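Local coordinates for protein peptidase S15/CocE/NonD (Thaumarchaeota archaeon SCGC AB-539-E09, PDB 4PF1) that acts as a serine aminopeptidase of the alpha/beta hydrolase fold, probably removing residues from the amino ends of peptides, at residues Ile172-Ala177 with Pro282-Met287; Ala177-Val182 with His362-Ala367; Ser207-Tyr212 with Asp233-Ala238; Ala384-Asp389 with Pro481-Gly486; Trp503-Ile508 with Thr618-His623. All coordinates share one frame; numbering follows the deposited sequence.

Contact 1 (Ile172-Ala177 with Pro282-Met287)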
# COMPACT_ATOMS: atom_id res chain seq x y z
N ILE A 172 42.40 16.84 13.11
CA ILE A 172 43.85 16.57 13.19
C ILE A 172 44.58 17.76 12.58
O ILE A 172 44.31 18.10 11.42
CB ILE A 172 44.22 15.22 12.50
CG1 ILE A 172 43.43 14.02 13.09
CG2 ILE A 172 45.75 14.97 12.52
CD1 ILE A 172 43.58 13.78 14.64
N ASN A 173 45.49 18.41 13.37
CA ASN A 173 46.20 19.66 12.99
C ASN A 173 45.16 20.62 12.37
O ASN A 173 45.19 20.87 11.15
CB ASN A 173 47.38 19.38 12.05
CG ASN A 173 48.35 18.35 12.56
OD1 ASN A 173 48.53 17.28 11.96
ND2 ASN A 173 49.01 18.64 13.68
N PRO A 174 44.13 21.03 13.15
CA PRO A 174 43.02 21.77 12.54
C PRO A 174 43.35 23.19 12.13
O PRO A 174 44.18 23.85 12.76
CB PRO A 174 41.94 21.76 13.64
CG PRO A 174 42.69 21.64 14.90
CD PRO A 174 43.88 20.77 14.58
N HIS A 175 42.69 23.66 11.07
CA HIS A 175 42.79 25.03 10.60
C HIS A 175 42.15 25.93 11.66
O HIS A 175 41.11 25.57 12.20
CB HIS A 175 42.08 25.18 9.24
CG HIS A 175 42.35 26.49 8.57
ND1 HIS A 175 41.72 27.66 8.98
CD2 HIS A 175 43.17 26.79 7.54
CE1 HIS A 175 42.18 28.61 8.20
NE2 HIS A 175 43.06 28.14 7.32
N PRO A 176 42.78 27.09 12.00
CA PRO A 176 42.20 27.96 13.05
C PRO A 176 40.75 28.41 12.81
O PRO A 176 40.07 28.77 13.76
CB PRO A 176 43.15 29.17 13.07
CG PRO A 176 43.92 29.09 11.79
CD PRO A 176 44.04 27.65 11.49
N ALA A 177 40.28 28.36 11.54
CA ALA A 177 38.91 28.74 11.19
C ALA A 177 37.88 27.64 11.56
O ALA A 177 36.69 27.94 11.65
CB ALA A 177 38.81 29.07 9.71
N PRO A 282 45.94 15.89 20.17
CA PRO A 282 45.25 16.85 21.05
C PRO A 282 43.78 17.05 20.65
O PRO A 282 43.45 17.07 19.46
CB PRO A 282 46.05 18.14 20.88
CG PRO A 282 47.35 17.73 20.27
CD PRO A 282 47.03 16.55 19.42
N LEU A 283 42.92 17.16 21.66
CA LEU A 283 41.49 17.40 21.50
C LEU A 283 41.23 18.88 21.77
O LEU A 283 41.28 19.32 22.92
CB LEU A 283 40.71 16.49 22.47
CG LEU A 283 39.20 16.66 22.54
CD1 LEU A 283 38.49 15.82 21.48
CD2 LEU A 283 38.69 16.30 23.90
N THR A 284 41.06 19.67 20.69
CA THR A 284 40.88 21.13 20.79
C THR A 284 39.56 21.61 20.18
O THR A 284 39.04 22.64 20.59
CB THR A 284 42.05 21.85 20.10
OG1 THR A 284 42.15 21.41 18.74
CG2 THR A 284 43.39 21.64 20.82
N VAL A 285 39.04 20.87 19.18
CA VAL A 285 37.82 21.23 18.45
C VAL A 285 36.57 20.67 19.17
O VAL A 285 36.52 19.47 19.45
CB VAL A 285 37.89 20.73 16.97
CG1 VAL A 285 36.67 21.18 16.17
CG2 VAL A 285 39.18 21.19 16.29
N PRO A 286 35.54 21.52 19.45
CA PRO A 286 34.30 21.00 20.06
C PRO A 286 33.65 19.95 19.17
O PRO A 286 33.55 20.13 17.95
CB PRO A 286 33.42 22.25 20.20
CG PRO A 286 34.37 23.40 20.11
CD PRO A 286 35.45 22.97 19.19
N MET A 287 33.26 18.82 19.77
CA MET A 287 32.72 17.67 19.05
C MET A 287 31.36 17.26 19.58
O MET A 287 31.17 17.11 20.79
CB MET A 287 33.70 16.49 19.18
CG MET A 287 33.59 15.46 18.08
SD MET A 287 34.80 14.11 18.26
CE MET A 287 36.35 15.03 18.16
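Pro174 packs against Val285 and Thr284 in a small contact that buries 84 Å² in all. The apolar part comes first. Pro174 CG lies 3.8 Å from Val285 CG2, and Pro174 CB is nearly as close to the same methyl. The valine methyl thus lies alongside the CB-CG edge of the proline ring. Val285 CG1 is anti to the backbone N (chi1 -176°), which leaves CG2 beside that N and against the proline.

Thr284 adds a looser touch. Its OG1 comes to 3.9 Å from Pro174 CG, a van der Waals approach to a carbon. No hydrogen bond joins the two segments.

Within 172-177, the N of Ala177 gives its hydrogen to His175 ND1 over 3.0 Å, at an N-H...N angle of 163° and close to the ring plane. Outside, His175 NE2 bonds to Asp142 OD1. The imidazole is therefore held at both nitrogens, and its rotation is fixed.

Both segments are loops at the same end of the parallel part of the alpha/beta hydrolase sheet, each entering its strand, 178-184 or 287-292. Val285 also rests on Leu178 and Val181 of the first strand, while Ile172 reaches helix 274-279 and His175 and Ala177 reach helix 133-147.

Contact 2 (Ala177-Val182 with His362-Ala367)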
# COMPACT_ATOMS: atom_id res chain seq x y z
N ALA A 177 40.28 28.36 11.54
CA ALA A 177 38.91 28.74 11.19
C ALA A 177 37.88 27.64 11.56
O ALA A 177 36.69 27.94 11.65
CB ALA A 177 38.81 29.07 9.71
N LEU A 178 38.33 26.37 11.77
CA LEU A 178 37.44 25.28 12.18
C LEU A 178 37.04 25.48 13.65
O LEU A 178 37.91 25.44 14.54
CB LEU A 178 38.07 23.89 11.94
CG LEU A 178 37.17 22.69 12.26
CD1 LEU A 178 36.14 22.45 11.16
CD2 LEU A 178 37.99 21.44 12.50
N LYS A 179 35.74 25.72 13.90
CA LYS A 179 35.22 26.06 15.22
C LYS A 179 34.45 24.92 15.90
O LYS A 179 34.29 24.97 17.12
CB LYS A 179 34.31 27.31 15.13
CG LYS A 179 34.99 28.55 14.53
CD LYS A 179 36.21 29.04 15.34
CE LYS A 179 37.00 30.09 14.58
NZ LYS A 179 38.22 30.50 15.32
N ALA A 180 33.94 23.93 15.14
CA ALA A 180 33.18 22.79 15.69
C ALA A 180 33.03 21.66 14.68
O ALA A 180 33.15 21.89 13.48
CB ALA A 180 31.79 23.26 16.13
N VAL A 181 32.75 20.43 15.17
CA VAL A 181 32.51 19.26 14.31
C VAL A 181 31.29 18.46 14.82
O VAL A 181 31.07 18.37 16.03
CB VAL A 181 33.75 18.33 14.12
CG1 VAL A 181 34.79 18.95 13.19
CG2 VAL A 181 34.36 17.93 15.46
N VAL A 182 30.51 17.89 13.88
CA VAL A 182 29.36 17.05 14.21
C VAL A 182 29.48 15.71 13.42
O VAL A 182 28.85 15.55 12.37
CB VAL A 182 27.98 17.75 13.98
CG1 VAL A 182 26.83 16.87 14.46
CG2 VAL A 182 27.92 19.12 14.67
N HIS A 362 26.30 28.69 18.48
CA HIS A 362 27.12 29.23 19.56
C HIS A 362 28.58 29.41 19.13
O HIS A 362 29.15 30.48 19.37
CB HIS A 362 27.04 28.37 20.83
CG HIS A 362 28.07 28.74 21.86
ND1 HIS A 362 28.05 29.97 22.49
CD2 HIS A 362 29.16 28.06 22.26
CE1 HIS A 362 29.12 29.99 23.27
NE2 HIS A 362 29.81 28.86 23.18
N TYR A 363 29.19 28.39 18.52
CA TYR A 363 30.61 28.43 18.13
C TYR A 363 30.85 29.17 16.81
O TYR A 363 31.99 29.59 16.56
CB TYR A 363 31.20 27.01 18.04
CG TYR A 363 31.29 26.30 19.37
CD1 TYR A 363 32.20 26.71 20.35
CD2 TYR A 363 30.51 25.18 19.65
CE1 TYR A 363 32.29 26.05 21.58
CE2 TYR A 363 30.59 24.51 20.87
CZ TYR A 363 31.49 24.95 21.83
OH TYR A 363 31.59 24.29 23.03
N LEU A 364 29.82 29.33 15.97
CA LEU A 364 30.01 29.97 14.65
C LEU A 364 29.39 31.37 14.54
O LEU A 364 29.75 32.11 13.63
CB LEU A 364 29.43 29.08 13.54
CG LEU A 364 30.03 27.67 13.40
CD1 LEU A 364 29.09 26.77 12.64
CD2 LEU A 364 31.39 27.71 12.72
N LYS A 365 28.46 31.74 15.45
CA LYS A 365 27.80 33.05 15.39
C LYS A 365 27.77 33.77 16.75
O LYS A 365 27.15 34.83 16.86
CB LYS A 365 26.37 32.90 14.83
CG LYS A 365 26.30 32.83 13.31
CD LYS A 365 24.93 33.23 12.79
CE LYS A 365 24.04 32.04 12.51
NZ LYS A 365 22.80 32.44 11.80
N ASP A 366 28.46 33.20 17.77
CA ASP A 366 28.54 33.73 19.15
C ASP A 366 27.13 33.82 19.82
O ASP A 366 26.90 34.66 20.69
CB ASP A 366 29.28 35.09 19.20
CG ASP A 366 30.74 35.02 18.80
OD1 ASP A 366 31.39 33.98 19.07
OD2 ASP A 366 31.26 36.02 18.26
N ALA A 367 26.22 32.91 19.42
CA ALA A 367 24.87 32.79 19.96
C ALA A 367 24.91 32.24 21.40
O ALA A 367 25.91 31.61 21.77
CB ALA A 367 24.04 31.88 19.06
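The carbonyl O of Tyr363 lies against the base of the Lys179 side chain. Lys179 CB comes within 3.6 Å of Tyr363 O, and its CG is almost as near; both are carbon contacts. The bond to this oxygen is a weak one from Arg154 NH1 on strand 154-160, and Arg154 also makes a salt bridge to Asp366 OD1.

The rest is packing without hydrogen bonds. Leu364 CD2 touches Lys179 CB at 3.8 Å, where the two chains cross obliquely. Ala180 CB lies 4.2 Å from Tyr363 CD2. Tyr363 CB is 3.8 Å from Lys179 O, a carbon against a carbonyl oxygen. Tyr363 CG sits beside its backbone N (chi1 -67°), which sets CB and CD2 against the strand while the far end of the ring leads away from it. Past the contact, the helix end is tied to the following residues: His362 ND1 bonds to Ala367 O at 2.8 Å, almost in line with the C=O and within the ring plane.

The lysine chain bends at chi2 (-61°) and carries NZ away to Pro176 O, so only its aliphatic base serves this contact. Tyr363 and Leu364 belong to the last turn of helix 347-365, which lies against strand 178-184 of the central hydrolase sheet. The positive charge of Arg154 beside Tyr363 O and Asp366 probably offsets the partial negative charge of the helix end, while hydrocarbon does the packing.

Contact 3 (Ser207-Tyr212 with Asp233-Ala238)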
# COMPACT_ATOMS: atom_id res chain seq x y z
N SER A 207 30.94 -5.30 1.92
CA SER A 207 32.29 -4.96 1.48
C SER A 207 32.51 -5.09 -0.03
O SER A 207 32.92 -4.11 -0.65
CB SER A 207 33.33 -5.80 2.22
OG SER A 207 33.21 -5.63 3.63
N LEU A 208 32.30 -6.29 -0.60
CA LEU A 208 32.59 -6.59 -2.02
C LEU A 208 31.85 -5.66 -3.02
O LEU A 208 32.54 -5.03 -3.82
CB LEU A 208 32.34 -8.07 -2.37
CG LEU A 208 33.18 -9.11 -1.60
CD1 LEU A 208 32.82 -10.51 -2.05
CD2 LEU A 208 34.67 -8.88 -1.79
N PRO A 209 30.49 -5.53 -3.00
CA PRO A 209 29.83 -4.62 -3.97
C PRO A 209 30.26 -3.16 -3.81
O PRO A 209 30.43 -2.46 -4.81
CB PRO A 209 28.33 -4.80 -3.68
CG PRO A 209 28.23 -6.10 -2.96
CD PRO A 209 29.49 -6.20 -2.15
N TYR A 210 30.47 -2.72 -2.56
CA TYR A 210 30.89 -1.35 -2.24
C TYR A 210 32.31 -1.05 -2.76
O TYR A 210 32.52 -0.01 -3.37
CB TYR A 210 30.79 -1.08 -0.73
CG TYR A 210 31.21 0.32 -0.33
CD1 TYR A 210 32.51 0.57 0.10
CD2 TYR A 210 30.30 1.37 -0.33
CE1 TYR A 210 32.91 1.85 0.48
CE2 TYR A 210 30.69 2.66 0.06
CZ TYR A 210 31.99 2.89 0.46
OH TYR A 210 32.37 4.15 0.85
N ALA A 211 33.28 -1.96 -2.51
CA ALA A 211 34.65 -1.79 -3.00
C ALA A 211 34.66 -1.77 -4.53
O ALA A 211 35.36 -0.95 -5.12
CB ALA A 211 35.55 -2.90 -2.47
N TYR A 212 33.82 -2.61 -5.17
CA TYR A 212 33.69 -2.68 -6.63
C TYR A 212 33.16 -1.35 -7.19
O TYR A 212 33.80 -0.78 -8.06
CB TYR A 212 32.74 -3.83 -7.01
CG TYR A 212 32.73 -4.16 -8.49
CD1 TYR A 212 31.87 -3.51 -9.37
CD2 TYR A 212 33.52 -5.19 -9.00
CE1 TYR A 212 31.82 -3.84 -10.72
CE2 TYR A 212 33.47 -5.54 -10.35
CZ TYR A 212 32.62 -4.85 -11.21
OH TYR A 212 32.58 -5.19 -12.54
N ASP A 233 21.48 -17.29 -1.92
CA ASP A 233 21.77 -18.31 -2.92
C ASP A 233 23.09 -18.02 -3.63
O ASP A 233 23.93 -18.92 -3.74
CB ASP A 233 20.62 -18.37 -3.94
CG ASP A 233 20.02 -19.74 -4.06
OD1 ASP A 233 20.60 -20.59 -4.77
OD2 ASP A 233 18.96 -19.98 -3.45
N ALA A 234 23.29 -16.76 -4.08
CA ALA A 234 24.49 -16.32 -4.82
C ALA A 234 25.79 -16.52 -4.03
O ALA A 234 26.72 -17.13 -4.55
CB ALA A 234 24.35 -14.86 -5.22
N TYR A 235 25.84 -16.04 -2.77
CA TYR A 235 27.04 -16.12 -1.93
C TYR A 235 27.32 -17.57 -1.46
O TYR A 235 28.49 -17.94 -1.34
CB TYR A 235 26.94 -15.15 -0.74
CG TYR A 235 27.20 -13.71 -1.13
CD1 TYR A 235 26.18 -12.90 -1.59
CD2 TYR A 235 28.48 -13.17 -1.06
CE1 TYR A 235 26.41 -11.58 -1.98
CE2 TYR A 235 28.73 -11.85 -1.43
CZ TYR A 235 27.69 -11.05 -1.89
OH TYR A 235 27.92 -9.75 -2.27
N LEU A 236 26.27 -18.39 -1.25
CA LEU A 236 26.43 -19.80 -0.85
C LEU A 236 27.03 -20.63 -1.99
O LEU A 236 27.90 -21.47 -1.74
CB LEU A 236 25.08 -20.40 -0.39
CG LEU A 236 25.12 -21.81 0.25
CD1 LEU A 236 26.01 -21.85 1.50
CD2 LEU A 236 23.71 -22.28 0.60
N ARG A 237 26.58 -20.39 -3.25
CA ARG A 237 27.08 -21.09 -4.44
C ARG A 237 28.55 -20.75 -4.71
O ARG A 237 29.29 -21.60 -5.19
CB ARG A 237 26.23 -20.76 -5.67
CG ARG A 237 24.89 -21.47 -5.69
CD ARG A 237 24.15 -21.21 -6.98
NE ARG A 237 22.69 -21.25 -6.80
CZ ARG A 237 21.82 -20.94 -7.76
NH1 ARG A 237 22.25 -20.57 -8.96
NH2 ARG A 237 20.52 -20.99 -7.52
N ALA A 238 28.97 -19.51 -4.37
CA ALA A 238 30.37 -19.06 -4.52
C ALA A 238 31.28 -19.79 -3.51
O ALA A 238 32.44 -20.05 -3.81
CB ALA A 238 30.46 -17.56 -4.33
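Leu208 and Tyr235 have the nearest CA atoms of the two helical segments, yet these are 11.0 Å apart. The backbones do not meet, and the long side chain of Tyr235 spans most of the gap. Helix 204-215 is kinked here, since the N atoms of Pro209 and Tyr210 make no bond to the preceding turn; the proline N has no hydrogen to give. Regular bonding resumes at Ala211 N to Ser207 O, 2.9 Å. Segment 233-238 is the last part of helix 231-238.

Of segment 233-238, Tyr235 alone makes the contact. Its CG is anti to the carbonyl carbon (chi1 -77°), and the phenol extends to the kink. Tyr235 OH lies 3.7 Å from Pro209 CG and 3.9 Å from Pro209 CD, approaching the ring carbons without a hydrogen bond. Leu208 CD1 meets the edge of the aromatic ring near its plane, 4.3 Å from Tyr235 CE2. Met244 of helix 241-247 packs against both Leu208 and Tyr235.

Away from the contact, Arg237 NH2 forms a salt bridge of 2.8 Å to Asp233 OD1, one turn back. The carboxylate is met from above its plane. Asp233 OD2 also pairs with Arg441, and Arg237 NH1 with Asp513 of a third subunit.

These helices lie in the helix-rich insertion between sheet strands 178-184 and 287-292, consistent with the helical cap of alpha/beta hydrolases in the S15 family.

Contact 4 (Ala384-Asp389 with Pro481-Gly486)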
# COMPACT_ATOMS: atom_id res chain seq x y z
N ALA A 384 11.79 8.40 25.77
CA ALA A 384 12.17 9.66 26.40
C ALA A 384 13.66 9.93 26.27
O ALA A 384 14.47 9.01 26.34
CB ALA A 384 11.77 9.64 27.87
N TRP A 385 14.00 11.22 26.08
CA TRP A 385 15.38 11.70 26.02
C TRP A 385 15.87 11.97 27.44
O TRP A 385 15.13 12.55 28.24
CB TRP A 385 15.48 12.99 25.18
CG TRP A 385 15.44 12.77 23.69
CD1 TRP A 385 14.39 13.03 22.86
CD2 TRP A 385 16.53 12.36 22.86
NE1 TRP A 385 14.75 12.77 21.55
CE2 TRP A 385 16.06 12.35 21.52
CE3 TRP A 385 17.85 11.94 23.11
CZ2 TRP A 385 16.86 11.96 20.45
CZ3 TRP A 385 18.65 11.57 22.04
CH2 TRP A 385 18.15 11.57 20.73
N HIS A 386 17.08 11.53 27.75
CA HIS A 386 17.63 11.72 29.09
C HIS A 386 18.93 12.49 29.05
O HIS A 386 19.70 12.37 28.10
CB HIS A 386 17.87 10.37 29.79
CG HIS A 386 16.64 9.53 29.94
ND1 HIS A 386 15.68 9.82 30.89
CD2 HIS A 386 16.27 8.42 29.27
CE1 HIS A 386 14.75 8.89 30.76
NE2 HIS A 386 15.06 8.03 29.79
N ARG A 387 19.18 13.28 30.10
CA ARG A 387 20.43 14.01 30.30
C ARG A 387 21.31 13.19 31.23
O ARG A 387 20.93 12.94 32.38
CB ARG A 387 20.15 15.40 30.92
CG ARG A 387 19.39 16.36 30.01
CD ARG A 387 19.12 17.69 30.71
NE ARG A 387 20.35 18.36 31.11
CZ ARG A 387 20.97 19.29 30.38
NH1 ARG A 387 20.45 19.68 29.22
NH2 ARG A 387 22.10 19.84 30.80
N TYR A 388 22.45 12.69 30.72
CA TYR A 388 23.36 11.87 31.52
C TYR A 388 24.73 12.53 31.62
O TYR A 388 25.15 13.22 30.70
CB TYR A 388 23.49 10.45 30.94
CG TYR A 388 22.24 9.59 31.04
CD1 TYR A 388 21.43 9.62 32.17
CD2 TYR A 388 21.92 8.68 30.04
CE1 TYR A 388 20.30 8.82 32.27
CE2 TYR A 388 20.80 7.85 30.13
CZ TYR A 388 19.99 7.93 31.25
OH TYR A 388 18.87 7.13 31.34
N ASP A 389 25.44 12.30 32.74
CA ASP A 389 26.77 12.85 32.98
C ASP A 389 27.86 11.94 32.42
O ASP A 389 28.99 12.38 32.21
CB ASP A 389 27.00 13.09 34.48
CG ASP A 389 26.11 14.16 35.08
OD1 ASP A 389 25.88 15.19 34.40
OD2 ASP A 389 25.69 14.01 36.25
N PRO A 481 8.53 -2.74 35.11
CA PRO A 481 9.49 -2.37 34.06
C PRO A 481 10.96 -2.61 34.47
O PRO A 481 11.32 -2.42 35.63
CB PRO A 481 9.22 -0.88 33.83
CG PRO A 481 8.63 -0.40 35.11
CD PRO A 481 7.82 -1.54 35.63
N LEU A 482 11.79 -3.04 33.50
CA LEU A 482 13.22 -3.29 33.70
C LEU A 482 14.02 -2.37 32.78
O LEU A 482 13.90 -2.46 31.56
CB LEU A 482 13.55 -4.77 33.44
CG LEU A 482 14.88 -5.27 34.01
CD1 LEU A 482 14.71 -6.63 34.64
CD2 LEU A 482 15.94 -5.33 32.93
N ARG A 483 14.80 -1.45 33.37
CA ARG A 483 15.59 -0.47 32.63
C ARG A 483 17.03 -0.91 32.46
O ARG A 483 17.68 -1.26 33.45
CB ARG A 483 15.56 0.90 33.35
CG ARG A 483 14.17 1.53 33.50
CD ARG A 483 14.28 2.94 34.05
NE ARG A 483 14.88 3.86 33.08
CZ ARG A 483 15.61 4.92 33.41
NH1 ARG A 483 15.85 5.20 34.68
NH2 ARG A 483 16.13 5.70 32.47
N VAL A 484 17.55 -0.87 31.22
CA VAL A 484 18.95 -1.22 30.92
C VAL A 484 19.63 -0.05 30.20
O VAL A 484 18.99 0.66 29.41
CB VAL A 484 19.10 -2.54 30.12
CG1 VAL A 484 18.80 -3.76 30.99
CG2 VAL A 484 18.25 -2.54 28.84
N ALA A 485 20.92 0.17 30.49
CA ALA A 485 21.72 1.23 29.87
C ALA A 485 23.18 0.80 29.75
O ALA A 485 23.68 0.05 30.59
CB ALA A 485 21.61 2.52 30.67
N GLY A 486 23.84 1.26 28.70
CA GLY A 486 25.24 0.95 28.45
C GLY A 486 25.46 -0.18 27.47
O GLY A 486 24.62 -0.45 26.61
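Arg483 meets His386 and Tyr388 in a polar contact at the surface. It lies between outermost strand 384-388 of the large mixed sheet and strand 482-486, which pairs with 562-566 and is also backbone-bonded to strand 606-625. The backbones stay far apart, with the nearest CA atoms, those of Tyr388 and Ala485, 10.9 Å from each other.

One guanidinium nitrogen does the touching. Arg483 NH2 lies over a face of the His386 ring, toward its rim, 3.7 Å from His386 NE2. Ring and guanidinium planes are turned 45° from each other, so the groups do not stack flat. The same NH2 makes a weak hydrogen bond to Tyr388 OH, 3.3 Å long and bent to 121°. The arginine chain bends at chi3 (69°), which brings its end round to the two rings.

Strand 384-388 is the edge of the hydrolase sheet, while 482-486 belongs with the antiparallel strands that follow, so the contact links the two. Glu379, on adjacent strand 375-379, supplies the stronger polar partners outside the two segments. Glu379 OE2 pairs with Arg483 NE, and Glu379 OE1 bonds to His386 NE2. The carboxylate thus bridges the two side chains and probably offsets the arginine charge beside the imidazole.

Contact 5 (Trp503-Ile508 with Thr618-His623)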
# COMPACT_ATOMS: atom_id res chain seq x y z
N TRP A 503 30.22 -17.17 16.69
CA TRP A 503 29.21 -17.17 17.73
C TRP A 503 28.41 -15.88 17.66
O TRP A 503 28.96 -14.79 17.86
CB TRP A 503 29.82 -17.38 19.13
CG TRP A 503 30.61 -18.66 19.27
CD1 TRP A 503 31.97 -18.79 19.20
CD2 TRP A 503 30.09 -19.98 19.47
NE1 TRP A 503 32.32 -20.11 19.37
CE2 TRP A 503 31.19 -20.86 19.54
CE3 TRP A 503 28.79 -20.50 19.64
CZ2 TRP A 503 31.04 -22.24 19.75
CZ3 TRP A 503 28.64 -21.87 19.85
CH2 TRP A 503 29.75 -22.72 19.89
N VAL A 504 27.12 -16.00 17.32
CA VAL A 504 26.19 -14.87 17.21
C VAL A 504 25.38 -14.81 18.51
O VAL A 504 24.76 -15.80 18.89
CB VAL A 504 25.25 -14.99 15.97
CG1 VAL A 504 24.30 -13.81 15.87
CG2 VAL A 504 26.05 -15.16 14.68
N VAL A 505 25.39 -13.65 19.19
CA VAL A 505 24.62 -13.46 20.41
C VAL A 505 23.61 -12.34 20.17
O VAL A 505 24.00 -11.25 19.76
CB VAL A 505 25.51 -13.18 21.67
CG1 VAL A 505 24.66 -12.96 22.91
CG2 VAL A 505 26.51 -14.32 21.90
N LYS A 506 22.32 -12.62 20.40
CA LYS A 506 21.25 -11.63 20.21
C LYS A 506 20.50 -11.36 21.50
O LYS A 506 20.11 -12.31 22.20
CB LYS A 506 20.23 -12.10 19.16
CG LYS A 506 20.79 -12.61 17.85
CD LYS A 506 19.62 -13.02 16.98
CE LYS A 506 20.01 -13.98 15.90
NZ LYS A 506 18.83 -14.71 15.37
N ILE A 507 20.23 -10.07 21.80
CA ILE A 507 19.37 -9.67 22.92
C ILE A 507 18.05 -9.23 22.29
O ILE A 507 18.06 -8.43 21.35
CB ILE A 507 20.00 -8.57 23.84
CG1 ILE A 507 21.16 -9.16 24.66
CG2 ILE A 507 18.93 -7.92 24.76
CD1 ILE A 507 22.02 -8.14 25.28
N ILE A 508 16.94 -9.77 22.78
CA ILE A 508 15.64 -9.51 22.19
C ILE A 508 14.62 -9.08 23.25
O ILE A 508 14.61 -9.60 24.37
CB ILE A 508 15.18 -10.80 21.44
CG1 ILE A 508 15.94 -11.00 20.11
CG2 ILE A 508 13.66 -10.87 21.22
CD1 ILE A 508 16.40 -12.43 19.86
N THR A 618 27.52 -19.21 31.56
CA THR A 618 27.20 -18.35 30.42
C THR A 618 26.12 -17.37 30.84
O THR A 618 25.11 -17.78 31.42
CB THR A 618 26.77 -19.19 29.20
OG1 THR A 618 27.89 -19.96 28.75
CG2 THR A 618 26.23 -18.34 28.05
N ALA A 619 26.36 -16.07 30.61
CA ALA A 619 25.44 -15.00 31.00
C ALA A 619 25.66 -13.74 30.20
O ALA A 619 26.74 -13.54 29.64
CB ALA A 619 25.61 -14.69 32.49
N ILE A 620 24.65 -12.86 30.20
CA ILE A 620 24.75 -11.53 29.62
C ILE A 620 25.01 -10.58 30.77
O ILE A 620 24.24 -10.55 31.74
CB ILE A 620 23.49 -11.13 28.79
CG1 ILE A 620 23.15 -12.17 27.69
CG2 ILE A 620 23.62 -9.70 28.23
CD1 ILE A 620 24.24 -12.45 26.65
N GLU A 621 26.12 -9.84 30.70
CA GLU A 621 26.47 -8.86 31.73
C GLU A 621 25.82 -7.54 31.34
O GLU A 621 26.26 -6.90 30.38
CB GLU A 621 27.99 -8.72 31.87
CG GLU A 621 28.69 -10.03 32.24
CD GLU A 621 30.21 -9.99 32.22
OE1 GLU A 621 30.79 -8.92 31.90
OE2 GLU A 621 30.83 -11.02 32.55
N ILE A 622 24.70 -7.19 32.00
CA ILE A 622 23.93 -5.98 31.70
C ILE A 622 23.92 -5.01 32.88
O ILE A 622 24.00 -5.43 34.04
CB ILE A 622 22.49 -6.30 31.23
CG1 ILE A 622 21.94 -7.59 31.87
CG2 ILE A 622 22.40 -6.35 29.72
CD1 ILE A 622 21.03 -7.37 33.00
N HIS A 623 23.80 -3.72 32.58
CA HIS A 623 23.78 -2.66 33.57
C HIS A 623 22.34 -2.13 33.75
O HIS A 623 21.84 -1.38 32.91
CB HIS A 623 24.76 -1.54 33.14
CG HIS A 623 24.86 -0.41 34.10
ND1 HIS A 623 25.56 -0.53 35.29
CD2 HIS A 623 24.39 0.86 34.00
CE1 HIS A 623 25.47 0.65 35.88
NE2 HIS A 623 24.78 1.52 35.14
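Ile620 reaches across to Val505 and Ile507, and these three buried side chains make the whole of the close contact. All of it is apolar. Ile620 CD1 touches Val505 CG1 at 3.8 Å. Ile620 CG2 touches Ile507 CD1 at 3.7 Å. The two branches of one isoleucine thus serve two partners, which are alternate residues of strand 502-510 and both point to the same side. Ile620 CG2 is anti to its backbone N, while CG1 stands beside that N (chi1 -55°) and carries CD1 to the valine.

The strands share no hydrogen bond. The nearest CA atoms, Ile507 and Ile620, are 8.8 Å apart, so the strands pack through side chains and belong to different antiparallel sheets. This is consistent with the beta-sandwich, jelly-roll-like C-terminal domain of the S15 family. Ile620 also rests on Val574 and Ala490, and Ile507 on Pro488 and Leu559.

Lys506 points away, and its NZ bonds to Gln461, Gln575 and Gln577. Glu621 has its partners in Arg491 and Tyr403.

At this point three branched aliphatic side chains meet between the two sheets, so cohesion here comes from dispersion and the burial of hydrocarbon, while these two charged neighbours find their partners outside it.

Contacts 1 and 2 share Ala177 and have centres 11 Å apart. Both lie about strands 178-184 and 287-292 of the mixed hydrolase sheet, where Pro286 O probably bonds to Val181 N. Their segments alternate along the chain. Contact 3 is nested inside the loops that both close, yet its centre is 39 Å from that of contact 1, in the helical insertion. Contacts 4 and 5 follow in series. They are 19 Å apart between centres, and Ala485 N probably bonds to His623 O. Contact 2 also reaches the sheet whose outermost strand carries contact 4. Together the contacts trace a hydrolase core, its helical insertion and a C-terminal beta part.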